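Local coordinates for protein HAD family phosphatase (PDB 2ODA) that belongs to a Pseudomonas-specific subfamily of the haloacid dehalogenase superfamily and has a biochemical function inferred to be distinct from that of its known relatives, at residues A8-L13 against A56-L61. Sequence-based numbering, arbitrary orientation.
Sequences ALLFGL and AWIDEL
F11 and W57 sit side by side on parallel strands, 9-12 and 55-58, neighbours in the Rossmann-like sheet of the HAD fold. Where HAD phosphatases usually carry the DxD aspartates, this chain has G12 and S14. Four backbone hydrogen bonds join 8-13 to 56-61. A56 N gives to L9 O, and F11 N to A56 O. I58 N to F11 O is shortest, at 2.7 Å. L13 N to I58 O is the most bent, with 136° at the hydrogen, and carries the pairing past strand 9-12.

L13 makes the main side-chain contact. Its CB lies 3.7 Å from W57 CE3 and 3.5 Å from D59 OD2. Chi1 -176°, anti to the backbone N, carries CG toward the indole, near the same CE3. Chi2 67° turns CD2 onto the face of the six-membered ring, 3.8 Å from its centroid, as a CH-pi contact. Helix 63-69 adds S66, which touches both L13 and W57.

On the sheet face opposite F11 and W57 lie L10, A56 and I58. L10 sends one methyl to each partner: CD2 is 4.1 Å from A56 CB, CD1 4.0 Å from I58 CD1. Helix 91-99 covers L10 and I58.

D59 OD2 accepts from S14 N. OD1 takes E60 N at 2.7 Å and, making an Asx turn, L61 N two residues on at 3.1 Å, both on its anti side and somewhat out of the carboxylate plane.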
loop_
_atom_site.group_PDB
_atom_site.type_symbol
_atom_site.label_atom_id
_atom_site.label_comp_id
_atom_site.label_asym_id
_atom_site.label_seq_id
_atom_site.Cartn_x
_atom_site.Cartn_y
_atom_site.Cartn_z
ATOM N N ALA B 8 -4.958 7.712 -9.175
ATOM C CA ALA B 8 -5.676 8.373 -8.088
ATOM C C ALA B 8 -4.764 9.436 -7.481
ATOM O O ALA B 8 -3.542 9.277 -7.488
ATOM C CB ALA B 8 -6.086 7.366 -7.018
ATOM N N LEU B 9 -5.378 10.488 -6.954
ATOM C CA LEU B 9 -4.676 11.514 -6.209
ATOM C C LEU B 9 -5.301 11.682 -4.832
ATOM O O LEU B 9 -6.537 11.761 -4.684
ATOM C CB LEU B 9 -4.669 12.855 -6.961
ATOM C CG LEU B 9 -4.082 12.922 -8.380
ATOM C CD1 LEU B 9 -4.283 14.321 -8.967
ATOM C CD2 LEU B 9 -2.592 12.577 -8.378
ATOM N N LEU B 10 -4.440 11.723 -3.820
ATOM C CA LEU B 10 -4.850 11.988 -2.434
ATOM C C LEU B 10 -4.384 13.366 -2.043
ATOM O O LEU B 10 -3.252 13.730 -2.366
ATOM C CB LEU B 10 -4.211 10.966 -1.499
ATOM C CG LEU B 10 -4.479 9.502 -1.873
ATOM C CD1 LEU B 10 -3.809 8.595 -0.826
ATOM C CD2 LEU B 10 -5.994 9.205 -1.991
ATOM N N PHE B 11 -5.232 14.126 -1.336
ATOM C CA PHE B 11 -4.870 15.480 -0.890
ATOM C C PHE B 11 -5.098 15.627 0.599
ATOM O O PHE B 11 -6.130 15.217 1.114
ATOM C CB PHE B 11 -5.779 16.533 -1.546
ATOM C CG PHE B 11 -5.583 16.694 -3.015
ATOM C CD1 PHE B 11 -6.314 15.920 -3.918
ATOM C CD2 PHE B 11 -4.717 17.662 -3.508
ATOM C CE1 PHE B 11 -6.149 16.099 -5.308
ATOM C CE2 PHE B 11 -4.558 17.858 -4.890
ATOM C CZ PHE B 11 -5.285 17.072 -5.780
ATOM N N GLY B 12 -4.162 16.248 1.301
ATOM C CA GLY B 12 -4.519 16.795 2.617
ATOM C C GLY B 12 -5.662 17.805 2.440
ATOM O O GLY B 12 -5.787 18.430 1.393
ATOM N N LEU B 13 -6.488 17.986 3.459
ATOM C CA LEU B 13 -7.519 18.998 3.390
ATOM C C LEU B 13 -7.033 20.360 3.911
ATOM O O LEU B 13 -6.726 21.270 3.114
ATOM C CB LEU B 13 -8.806 18.505 4.080
ATOM C CG LEU B 13 -10.026 19.441 4.013
ATOM C CD1 LEU B 13 -10.615 19.624 2.569
ATOM C CD2 LEU B 13 -11.072 18.928 4.985
ATOM N N ALA B 56 -9.417 11.900 -3.430
ATOM C CA ALA B 56 -9.993 11.890 -2.092
ATOM C C ALA B 56 -9.182 12.838 -1.229
ATOM O O ALA B 56 -7.978 13.011 -1.479
ATOM C CB ALA B 56 -9.896 10.501 -1.478
ATOM N N TRP B 57 -9.816 13.401 -0.197
ATOM C CA TRP B 57 -9.069 14.184 0.792
ATOM C C TRP B 57 -8.874 13.427 2.090
ATOM O O TRP B 57 -9.697 12.574 2.468
ATOM C CB TRP B 57 -9.710 15.552 1.070
ATOM C CG TRP B 57 -11.084 15.514 1.710
ATOM C CD1 TRP B 57 -12.296 15.611 1.064
ATOM C CD2 TRP B 57 -11.376 15.429 3.109
ATOM N NE1 TRP B 57 -13.320 15.568 1.983
ATOM C CE2 TRP B 57 -12.786 15.470 3.247
ATOM C CE3 TRP B 57 -10.580 15.298 4.261
ATOM C CZ2 TRP B 57 -13.427 15.393 4.497
ATOM C CZ3 TRP B 57 -11.218 15.210 5.513
ATOM C CH2 TRP B 57 -12.631 15.258 5.618
ATOM N N ILE B 58 -7.772 13.755 2.761
ATOM C CA ILE B 58 -7.400 13.127 4.022
ATOM C C ILE B 58 -7.163 14.209 5.053
ATOM O O ILE B 58 -6.492 15.199 4.770
ATOM C CB ILE B 58 -6.081 12.335 3.862
ATOM C CG1 ILE B 58 -6.307 11.163 2.913
ATOM C CG2 ILE B 58 -5.543 11.874 5.225
ATOM C CD1 ILE B 58 -5.025 10.426 2.547
ATOM N N ASP B 59 -7.682 14.011 6.256
ATOM C CA ASP B 59 -7.279 14.875 7.371
ATOM C C ASP B 59 -7.354 14.143 8.714
ATOM O O ASP B 59 -7.733 12.957 8.775
ATOM C CB ASP B 59 -8.075 16.187 7.364
ATOM C CG ASP B 59 -7.221 17.377 7.811
ATOM O OD1 ASP B 59 -6.788 17.398 8.981
ATOM O OD2 ASP B 59 -6.977 18.288 7.003
ATOM N N GLU B 60 -6.946 14.825 9.781
ATOM C CA GLU B 60 -7.023 14.242 11.126
ATOM C C GLU B 60 -7.811 15.151 12.070
ATOM O O GLU B 60 -8.092 14.779 13.215
ATOM C CB GLU B 60 -5.620 13.976 11.677
ATOM C CG GLU B 60 -4.769 15.236 11.831
ATOM C CD GLU B 60 -3.459 15.027 12.571
ATOM O OE1 GLU B 60 -3.101 13.868 12.888
ATOM O OE2 GLU B 60 -2.777 16.043 12.833
ATOM N N LEU B 61 -8.193 16.333 11.591
ATOM C CA LEU B 61 -8.981 17.248 12.422
ATOM C C LEU B 61 -10.275 16.582 12.851
ATOM O O LEU B 61 -10.773 15.707 12.139
ATOM C CB LEU B 61 -9.301 18.552 11.673
ATOM C CG LEU B 61 -8.143 19.498 11.350
ATOM C CD1 LEU B 61 -8.532 20.388 10.186
ATOM C CD2 LEU B 61 -7.751 20.339 12.536
#